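Local structure of TRAP dicarboxylate transporter, DctP subunit (Chromohalobacter salexigens, 4P1L) at residues 88-94 / 168-172; 102-108 / 227-233; 114-118 / 321-325. The protein binds D-glucuronate in vitro and is probably the solute-capturing part of a tripartite ATP-independent periplasmic transport system that carries solutes into the cytoplasm. All blocks are in the same frame, centred on the assembly; numbering follows the deposited sequence.

Interaction 1 (88-94 / 168-172). With BDP (beta-D-glucopyranuronic acid), chain C.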
loop_
_atom_site.group_PDB
_atom_site.type_symbol
_atom_site.label_atom_id
_atom_site.label_comp_id
_atom_site.label_asym_id
_atom_site.label_seq_id
_atom_site.Cartn_x
_atom_site.Cartn_y
_atom_site.Cartn_z
ATOM N N ASN A 88 4.564 -0.908 0.500
ATOM C CA ASN A 88 3.449 0.007 0.277
ATOM C C ASN A 88 3.973 1.457 0.188
ATOM O O ASN A 88 4.877 1.870 0.947
ATOM C CB ASN A 88 2.428 -0.145 1.395
ATOM C CG ASN A 88 1.138 0.616 1.127
ATOM O OD1 ASN A 88 1.046 1.811 1.421
ATOM N ND2 ASN A 88 0.145 -0.065 0.587
HETATM N N MSE A 89 3.427 2.214 -0.759
HETATM C CA MSE A 89 3.886 3.590 -0.982
HETATM C C MSE A 89 3.466 4.574 0.089
HETATM O O MSE A 89 4.009 5.683 0.164
HETATM C CB MSE A 89 3.441 4.102 -2.350
HETATM C CG MSE A 89 4.112 3.420 -3.519
HETATM SE SE MSE A 89 6.090 3.684 -3.595
HETATM C CE MSE A 89 6.070 5.285 -4.713
ATOM N N GLY A 90 2.497 4.194 0.924
ATOM C CA GLY A 90 2.102 5.026 2.055
ATOM C C GLY A 90 3.238 5.376 3.002
ATOM O O GLY A 90 3.524 6.561 3.234
ATOM N N PRO A 91 3.880 4.350 3.591
ATOM C CA PRO A 91 5.041 4.546 4.448
ATOM C C PRO A 91 6.226 5.106 3.707
ATOM O O PRO A 91 7.206 5.517 4.354
ATOM C CB PRO A 91 5.369 3.139 4.940
ATOM C CG PRO A 91 4.177 2.360 4.725
ATOM C CD PRO A 91 3.452 2.940 3.584
HETATM N N MSE A 92 6.171 5.112 2.379
HETATM C CA MSE A 92 7.264 5.694 1.588
HETATM C C MSE A 92 7.161 7.233 1.587
HETATM O O MSE A 92 8.148 7.935 1.341
HETATM C CB MSE A 92 7.232 5.147 0.163
HETATM C CG MSE A 92 8.436 5.432 -0.729
HETATM SE SE MSE A 92 10.057 4.594 -0.028
HETATM C CE MSE A 92 9.498 2.729 -0.180
ATOM N N GLY A 93 5.973 7.757 1.869
ATOM C CA GLY A 93 5.738 9.201 1.828
ATOM C C GLY A 93 6.665 10.013 2.709
ATOM O O GLY A 93 7.241 11.018 2.269
ATOM N N PRO A 94 6.834 9.598 3.962
ATOM C CA PRO A 94 7.765 10.350 4.817
ATOM C C PRO A 94 9.235 10.295 4.378
ATOM O O PRO A 94 10.042 11.068 4.889
ATOM C CB PRO A 94 7.595 9.683 6.183
ATOM C CG PRO A 94 6.148 9.193 6.176
ATOM C CD PRO A 94 5.852 8.815 4.741
ATOM N N VAL A 168 -4.104 4.365 11.795
ATOM C CA VAL A 168 -3.604 4.609 10.451
ATOM C C VAL A 168 -2.139 4.214 10.385
ATOM O O VAL A 168 -1.499 3.964 11.414
ATOM C CB VAL A 168 -3.771 6.091 10.034
ATOM C CG1 VAL A 168 -5.224 6.433 9.885
ATOM C CG2 VAL A 168 -3.075 7.031 11.012
HETATM N N MSE A 169 -1.616 4.122 9.169
HETATM C CA MSE A 169 -0.197 3.922 8.967
HETATM C C MSE A 169 0.510 5.232 9.323
HETATM O O MSE A 169 -0.149 6.264 9.538
HETATM C CB MSE A 169 0.066 3.545 7.508
HETATM C CG MSE A 169 -0.497 2.184 7.139
HETATM SE SE MSE A 169 0.042 1.567 5.360
HETATM C CE MSE A 169 -0.946 2.858 4.316
ATOM N N ASN A 170 1.835 5.199 9.358
ATOM C CA ASN A 170 2.587 6.366 9.834
ATOM C C ASN A 170 2.907 7.334 8.707
ATOM O O ASN A 170 4.019 7.368 8.186
ATOM C CB ASN A 170 3.865 5.974 10.607
ATOM C CG ASN A 170 4.425 7.144 11.436
ATOM O OD1 ASN A 170 3.682 8.056 11.841
ATOM N ND2 ASN A 170 5.743 7.132 11.674
ATOM N N ASN A 171 1.882 8.088 8.317
ATOM C CA ASN A 171 2.000 9.196 7.402
ATOM C C ASN A 171 1.014 10.252 7.921
ATOM O O ASN A 171 -0.164 9.973 8.136
ATOM C CB ASN A 171 1.655 8.753 5.995
ATOM C CG ASN A 171 1.893 9.831 4.965
ATOM O OD1 ASN A 171 1.665 11.019 5.201
ATOM N ND2 ASN A 171 2.368 9.413 3.801
ATOM N N ASP A 172 1.517 11.455 8.167
ATOM C CA ASP A 172 0.705 12.512 8.770
ATOM C C ASP A 172 -0.551 12.792 7.934
ATOM O O ASP A 172 -1.569 13.229 8.470
ATOM C CB ASP A 172 1.501 13.824 8.883
ATOM C CG ASP A 172 2.598 13.777 9.936
ATOM O OD1 ASP A 172 2.668 12.786 10.691
ATOM O OD2 ASP A 172 3.371 14.756 10.011
HETATM C C1 BDP C . -1.639 -3.208 3.627
HETATM C C2 BDP C . -0.304 -3.044 2.916
HETATM C C3 BDP C . 0.794 -3.328 3.869
HETATM C C4 BDP C . 0.666 -2.365 5.006
HETATM C C5 BDP C . -0.720 -2.501 5.691
HETATM C C6 BDP C . -0.919 -1.507 6.833
HETATM O O2 BDP C . -0.293 -3.993 1.863
HETATM O O3 BDP C . 2.090 -2.998 3.141
HETATM O O4 BDP C . 1.706 -2.591 5.973
HETATM O O5 BDP C . -1.720 -2.303 4.741
HETATM O O6A BDP C . -2.103 -1.069 7.007
HETATM O O1 BDP C . -2.671 -2.897 2.758
HETATM O O6B BDP C . 0.037 -1.228 7.586
#

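Interaction 2 (102-108 / 227-233)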
loop_
_atom_site.group_PDB
_atom_site.type_symbol
_atom_site.label_atom_id
_atom_site.label_comp_id
_atom_site.label_asym_id
_atom_site.label_seq_id
_atom_site.Cartn_x
_atom_site.Cartn_y
_atom_site.Cartn_z
ATOM N N LEU A 102 0.666 10.023 -3.631
ATOM C CA LEU A 102 -0.127 8.810 -3.710
ATOM C C LEU A 102 -0.987 8.596 -2.478
ATOM O O LEU A 102 -1.913 7.794 -2.499
ATOM C CB LEU A 102 0.791 7.594 -3.908
ATOM C CG LEU A 102 1.628 7.656 -5.164
ATOM C CD1 LEU A 102 2.643 6.476 -5.167
ATOM C CD2 LEU A 102 0.774 7.680 -6.424
ATOM N N SER A 103 -0.666 9.308 -1.405
ATOM C CA SER A 103 -1.427 9.220 -0.153
ATOM C C SER A 103 -2.455 10.320 -0.030
ATOM O O SER A 103 -3.116 10.436 0.997
ATOM C CB SER A 103 -0.472 9.266 1.041
ATOM O OG SER A 103 0.240 8.054 1.134
ATOM N N LEU A 104 -2.618 11.129 -1.074
ATOM C CA LEU A 104 -3.734 12.058 -1.060
ATOM C C LEU A 104 -5.029 11.262 -1.214
ATOM O O LEU A 104 -5.167 10.481 -2.162
ATOM C CB LEU A 104 -3.561 13.136 -2.147
ATOM C CG LEU A 104 -2.429 14.158 -1.938
ATOM C CD1 LEU A 104 -2.098 14.938 -3.229
ATOM C CD2 LEU A 104 -2.796 15.157 -0.808
ATOM N N PRO A 105 -5.972 11.427 -0.270
ATOM C CA PRO A 105 -7.209 10.647 -0.323
ATOM C C PRO A 105 -7.983 10.871 -1.621
ATOM O O PRO A 105 -8.101 12.008 -2.088
ATOM C CB PRO A 105 -8.001 11.129 0.907
ATOM C CG PRO A 105 -6.924 11.604 1.856
ATOM C CD PRO A 105 -5.886 12.239 0.956
ATOM N N PHE A 106 -8.493 9.793 -2.193
ATOM C CA PHE A 106 -9.304 9.869 -3.422
ATOM C C PHE A 106 -8.567 10.376 -4.663
ATOM O O PHE A 106 -9.195 10.759 -5.644
ATOM C CB PHE A 106 -10.577 10.722 -3.170
ATOM C CG PHE A 106 -11.431 10.204 -2.046
ATOM C CD1 PHE A 106 -12.301 9.133 -2.253
ATOM C CD2 PHE A 106 -11.356 10.757 -0.765
ATOM C CE1 PHE A 106 -13.076 8.653 -1.228
ATOM C CE2 PHE A 106 -12.146 10.264 0.261
ATOM C CZ PHE A 106 -12.985 9.218 0.039
ATOM N N ILE A 107 -7.242 10.372 -4.673
ATOM C CA ILE A 107 -6.559 10.885 -5.847
ATOM C C ILE A 107 -6.810 9.987 -7.069
ATOM O O ILE A 107 -6.873 10.476 -8.193
ATOM C CB ILE A 107 -5.052 11.133 -5.619
ATOM C CG1 ILE A 107 -4.540 11.999 -6.769
ATOM C CG2 ILE A 107 -4.280 9.826 -5.424
ATOM C CD1 ILE A 107 -3.206 12.599 -6.509
ATOM N N PHE A 108 -6.945 8.680 -6.843
ATOM C CA PHE A 108 -7.294 7.733 -7.910
ATOM C C PHE A 108 -8.787 7.391 -7.836
ATOM O O PHE A 108 -9.324 7.210 -6.748
ATOM C CB PHE A 108 -6.483 6.430 -7.796
ATOM C CG PHE A 108 -5.008 6.605 -8.022
ATOM C CD1 PHE A 108 -4.525 6.979 -9.271
ATOM C CD2 PHE A 108 -4.114 6.441 -6.982
ATOM C CE1 PHE A 108 -3.182 7.153 -9.480
ATOM C CE2 PHE A 108 -2.770 6.616 -7.184
ATOM C CZ PHE A 108 -2.307 6.990 -8.438
ATOM N N THR A 227 -15.746 3.363 2.285
ATOM C CA THR A 227 -15.208 4.676 1.969
ATOM C C THR A 227 -14.235 4.694 0.768
ATOM O O THR A 227 -14.189 5.693 0.064
ATOM C CB THR A 227 -14.525 5.272 3.195
ATOM O OG1 THR A 227 -13.638 4.294 3.768
ATOM C CG2 THR A 227 -15.571 5.735 4.225
ATOM N N GLU A 228 -13.428 3.630 0.576
ATOM C CA GLU A 228 -12.534 3.483 -0.567
ATOM C C GLU A 228 -11.704 4.761 -0.754
ATOM O O GLU A 228 -11.553 5.290 -1.862
ATOM C CB GLU A 228 -13.332 3.075 -1.822
ATOM C CG GLU A 228 -14.061 1.763 -1.592
ATOM C CD GLU A 228 -14.902 1.275 -2.746
ATOM O OE1 GLU A 228 -14.968 0.048 -2.965
ATOM O OE2 GLU A 228 -15.529 2.098 -3.408
ATOM N N HIS A 229 -11.149 5.214 0.372
ATOM C CA HIS A 229 -10.539 6.534 0.506
ATOM C C HIS A 229 -9.079 6.652 0.056
ATOM O O HIS A 229 -8.613 7.768 -0.178
ATOM C CB HIS A 229 -10.679 7.008 1.958
ATOM C CG HIS A 229 -10.204 6.018 2.975
ATOM N ND1 HIS A 229 -11.059 5.329 3.807
ATOM C CD2 HIS A 229 -8.955 5.604 3.291
ATOM C CE1 HIS A 229 -10.357 4.517 4.577
ATOM N NE2 HIS A 229 -9.076 4.674 4.289
ATOM N N LEU A 230 -8.390 5.510 -0.080
ATOM C CA LEU A 230 -6.990 5.441 -0.520
ATOM C C LEU A 230 -6.832 4.272 -1.467
ATOM O O LEU A 230 -7.374 3.195 -1.235
ATOM C CB LEU A 230 -6.021 5.263 0.653
ATOM C CG LEU A 230 -5.817 6.455 1.567
ATOM C CD1 LEU A 230 -5.237 5.993 2.889
ATOM C CD2 LEU A 230 -4.960 7.531 0.897
ATOM N N ILE A 231 -6.107 4.513 -2.552
ATOM C CA ILE A 231 -5.751 3.494 -3.498
ATOM C C ILE A 231 -4.229 3.643 -3.644
ATOM O O ILE A 231 -3.721 4.528 -4.355
ATOM C CB ILE A 231 -6.493 3.695 -4.824
ATOM C CG1 ILE A 231 -7.976 3.357 -4.625
ATOM C CG2 ILE A 231 -5.890 2.839 -5.889
ATOM C CD1 ILE A 231 -8.880 3.886 -5.729
ATOM N N LEU A 232 -3.510 2.807 -2.904
ATOM C CA LEU A 232 -2.077 2.950 -2.764
ATOM C C LEU A 232 -1.363 1.920 -3.651
ATOM O O LEU A 232 -1.567 0.699 -3.515
ATOM C CB LEU A 232 -1.682 2.779 -1.303
ATOM C CG LEU A 232 -2.015 4.004 -0.413
ATOM C CD1 LEU A 232 -1.912 3.648 1.070
ATOM C CD2 LEU A 232 -1.066 5.156 -0.766
ATOM N N PRO A 233 -0.508 2.396 -4.577
ATOM C CA PRO A 233 0.363 1.431 -5.234
ATOM C C PRO A 233 1.349 0.837 -4.240
ATOM O O PRO A 233 1.599 1.445 -3.191
ATOM C CB PRO A 233 1.126 2.285 -6.280
ATOM C CG PRO A 233 0.302 3.490 -6.470
ATOM C CD PRO A 233 -0.277 3.763 -5.079
HETATM O O HOH W 1 -4.851 7.721 -2.517
HETATM O O HOH W 2 -6.832 7.205 -4.295
#

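Interaction 3 (114-118 / 321-325)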
loop_
_atom_site.group_PDB
_atom_site.type_symbol
_atom_site.label_atom_id
_atom_site.label_comp_id
_atom_site.label_asym_id
_atom_site.label_seq_id
_atom_site.Cartn_x
_atom_site.Cartn_y
_atom_site.Cartn_z
HETATM N N MSE A 114 -5.370 3.539 -11.395
HETATM C CA MSE A 114 -4.049 3.593 -10.772
HETATM C C MSE A 114 -3.042 2.746 -11.552
HETATM O O MSE A 114 -1.918 3.203 -11.836
HETATM C CB MSE A 114 -4.136 3.176 -9.299
HETATM C CG MSE A 114 -2.814 3.081 -8.577
HETATM SE SE MSE A 114 -1.867 1.378 -8.859
HETATM C CE MSE A 114 -3.218 0.186 -8.101
ATOM N N TYR A 115 -3.438 1.539 -11.956
ATOM C CA TYR A 115 -2.548 0.687 -12.753
ATOM C C TYR A 115 -2.110 1.334 -14.065
ATOM O O TYR A 115 -0.917 1.325 -14.416
ATOM C CB TYR A 115 -3.214 -0.647 -13.090
ATOM C CG TYR A 115 -3.395 -1.615 -11.949
ATOM C CD1 TYR A 115 -2.396 -1.827 -11.000
ATOM C CD2 TYR A 115 -4.557 -2.357 -11.838
ATOM C CE1 TYR A 115 -2.568 -2.720 -9.968
ATOM C CE2 TYR A 115 -4.721 -3.277 -10.807
ATOM C CZ TYR A 115 -3.721 -3.446 -9.885
ATOM O OH TYR A 115 -3.893 -4.340 -8.867
ATOM N N ARG A 116 -3.076 1.902 -14.780
ATOM C CA ARG A 116 -2.810 2.560 -16.059
ATOM C C ARG A 116 -1.822 3.708 -15.879
ATOM O O ARG A 116 -0.861 3.866 -16.659
ATOM C CB ARG A 116 -4.110 3.100 -16.647
ATOM C CG ARG A 116 -3.911 3.824 -17.950
ATOM C CD ARG A 116 -5.226 4.268 -18.524
ATOM N NE ARG A 116 -5.698 5.447 -17.813
ATOM C CZ ARG A 116 -6.768 5.484 -17.030
ATOM N NH1 ARG A 116 -7.529 4.403 -16.854
ATOM N NH2 ARG A 116 -7.087 6.619 -16.432
ATOM N N ILE A 117 -2.051 4.500 -14.842
ATOM C CA ILE A 117 -1.199 5.645 -14.555
ATOM C C ILE A 117 0.203 5.233 -14.133
ATOM O O ILE A 117 1.200 5.776 -14.618
ATOM C CB ILE A 117 -1.859 6.555 -13.476
ATOM C CG1 ILE A 117 -3.031 7.320 -14.099
ATOM C CG2 ILE A 117 -0.838 7.508 -12.875
ATOM C CD1 ILE A 117 -3.976 7.923 -13.109
HETATM N N MSE A 118 0.295 4.253 -13.246
HETATM C CA MSE A 118 1.577 3.853 -12.705
HETATM C C MSE A 118 2.408 3.081 -13.729
HETATM O O MSE A 118 3.624 3.063 -13.623
HETATM C CB MSE A 118 1.398 3.015 -11.415
HETATM C CG MSE A 118 0.708 3.766 -10.276
HETATM SE SE MSE A 118 1.654 5.433 -9.778
HETATM C CE MSE A 118 3.251 4.554 -9.018
ATOM N N ILE A 321 -2.093 13.509 -12.500
ATOM C CA ILE A 321 -2.794 12.302 -12.113
ATOM C C ILE A 321 -4.309 12.525 -12.188
ATOM O O ILE A 321 -5.054 11.674 -12.684
ATOM C CB ILE A 321 -2.365 11.841 -10.710
ATOM C CG1 ILE A 321 -0.932 11.288 -10.771
ATOM C CG2 ILE A 321 -3.345 10.780 -10.174
ATOM C CD1 ILE A 321 -0.255 11.162 -9.394
ATOM N N GLN A 322 -4.777 13.664 -11.687
ATOM C CA GLN A 322 -6.195 13.964 -11.734
ATOM C C GLN A 322 -6.671 14.058 -13.189
ATOM O O GLN A 322 -7.707 13.504 -13.548
ATOM C CB GLN A 322 -6.502 15.270 -11.032
ATOM C CG GLN A 322 -6.187 15.282 -9.533
ATOM C CD GLN A 322 -6.363 16.669 -8.937
ATOM O OE1 GLN A 322 -5.964 17.677 -9.537
ATOM N NE2 GLN A 322 -6.975 16.730 -7.765
ATOM N N ASP A 323 -5.905 14.754 -14.013
ATOM C CA ASP A 323 -6.296 14.985 -15.391
ATOM C C ASP A 323 -6.306 13.681 -16.186
ATOM O O ASP A 323 -7.090 13.536 -17.123
ATOM C CB ASP A 323 -5.374 16.012 -16.056
ATOM C CG ASP A 323 -5.581 17.432 -15.513
ATOM O OD1 ASP A 323 -6.507 17.651 -14.712
ATOM O OD2 ASP A 323 -4.806 18.329 -15.898
ATOM N N ALA A 324 -5.495 12.708 -15.778
ATOM C CA ALA A 324 -5.371 11.473 -16.546
ATOM C C ALA A 324 -6.580 10.561 -16.331
ATOM O O ALA A 324 -6.650 9.472 -16.908
ATOM C CB ALA A 324 -4.082 10.723 -16.175
ATOM N N GLN A 325 -7.519 10.978 -15.494
ATOM C CA GLN A 325 -8.675 10.136 -15.202
ATOM C C GLN A 325 -10.013 10.737 -15.609
ATOM O O GLN A 325 -11.056 10.113 -15.441
ATOM C CB GLN A 325 -8.699 9.810 -13.713
ATOM C CG GLN A 325 -7.433 9.159 -13.260
ATOM C CD GLN A 325 -7.406 8.993 -11.776
ATOM O OE1 GLN A 325 -8.019 8.075 -11.245
ATOM N NE2 GLN A 325 -6.747 9.917 -11.085
#

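Interaction 1 (88-94 / 168-172)
G90 and N171 join two irregular loops at a type I beta turn from G90 to G93, where the nearest backbone approach sets CA of P91 6.2 Å from CA of N170. The one hydrogen bond between the loops runs from ND2 of N171 to O of G90, 3.1 Å and nearly straight (162°). G93 N reaches the same oxygen from the opposite face of its plane, so the turn's own bond and the cross-loop bond share one acceptor. A chi1 of -174° swings the side chain of N171 toward the turn, with G90 O close to the amide plane; an asparagine suits the place because OD1 accepts from L173 N, capping the following helix, while ND2 also meets N100. G90 and G93 suit their places: a beta-carbon on G90 would run into M169 CE, and one on G93 into N171 ND2. P94 sets its CG 3.5 Å from O of N170. M169, a selenomethionine, lies between loop and sugar: its SE is 3.5 Å from C6 of the bound glucuronate and 4.1 Å from CD of P91. A bend at chi3 (-68°) carries its CE to 3.7 Å from OD1 of N88. That oxygen is held by the backbone N of G90 in an Asx turn, and the ND2 of N88 by E234, which probably fixes the rotation of the amide; CB of N88 lies 3.4 Å from O3 of the ligand. N88 ends strand 84-88, M169 follows strand 165-168 and packs on Y174 of helix 172-181, and M89 and M92 turn away, against helix 121-132.

Interaction 2 (102-108 / 227-233)
F106 and H229 mark where the two backbones run side by side: from L102 opposite L232 to F106 opposite H229 they are antiparallel; a type II turn from L104 to I107 overlaps the end of this run, and beyond it F108 comes beside I231. The direct hydrogen bond between them goes from N of F106 to O of H229, 2.9 Å, with the donor above the carbonyl plane. One water donates to L102 O and L104 O, and a second accepts from F108 N; each accepts a weak bond from I231 N. F106 takes the turn's third position with a positive phi (64°), unusual outside glycine, and its ring lies with one face over H229 CA, a CH-pi contact 3.9 Å from the centroid. CE1 of F106 also reaches O of T227 at 3.4 Å. An alanine here would leave the backbone bond in place but is likely to uncover H229 CA and open a gap beside T227 O. F108 brings its ring edge to I231 O, 3.3 Å from CD2, a buried oxygen without a polar partner. Leucine methyls lie against backbone carbonyl oxygens, CD2 of L230 3.4 Å from S103 O and CD2 of L232 3.3 Å from L102 O, while CD1 of L102 makes apolar contact with P233. The H229 imidazole points elsewhere, its ND1 hydrogen-bonded to T227 OG1 and its NE2 to E206. Residues 231-233 link strand 223-230 of one sheet to strand 234-239 of another, the kind of crossing segment expected at the hinge of a two-domain periplasmic solute-binding protein.

Interaction 3 (114-118 / 321-325)
I321, in the last turn of helix 315-323, meets I117 of helix 111-118 with its CG2 branch, 4.1 Å from CD1 of I117. These two residues also make the nearest backbone approach, 7.3 Å between their CA atoms. The I321 carbonyl is close to the same methyl, which thus lies against the final turn of the helix as well as against its side chain. I117 suits this place because its branched chain sends CG1 and CD1 towards the second helix. I321 and I122 of helix 121-132 both touch it, and this is helix-to-helix packing, the C-terminal helix 315-323 lying on the consecutive helices 111-118 and 121-132. A324 follows just after that last helix, and its small CB lies 4.1 Å from CG1 of I117. Its carbonyl oxygen accepts from NH2 of R116 at 2.9 Å, a bent bond with an N-H...O angle of 142°. A chain that is extended at first and bent at chi3 (77°) brings the guanidinium edge round to this oxygen; NH2 is also in a salt bridge with D113, and the positive charge would probably be welcome beside the carbonyls of a helix end. Q325 runs its extended side chain across I117 at about a right angle, setting CG 3.7 Å from CD1 of I117. Its NE2 donates to O of I321 at 2.9 Å, nearly straight (165°) but from above the carbonyl plane, and also bonds I107 O, while OE1 accepts from K109 N.

In the fold
The first segments, 88-94, 102-108 and 114-118, follow one another from the end of strand 84-88 through a long loop into helix 111-118, and their partners 168-172, 227-233 and 321-325 come later in the same order. Centres of interactions 1 and 2 lie 12 Å apart, as do those of 2 and 3, with 20 Å from 1 to 3. The contacts form a continuous series: M89 N probably bonds P233 O between 1 and 2, and F108 packs on M114 and I321 between 2 and 3. The series leads from the glucuronate pocket, beside which residues 231-233 link the two sheets, out to the chain's final helix.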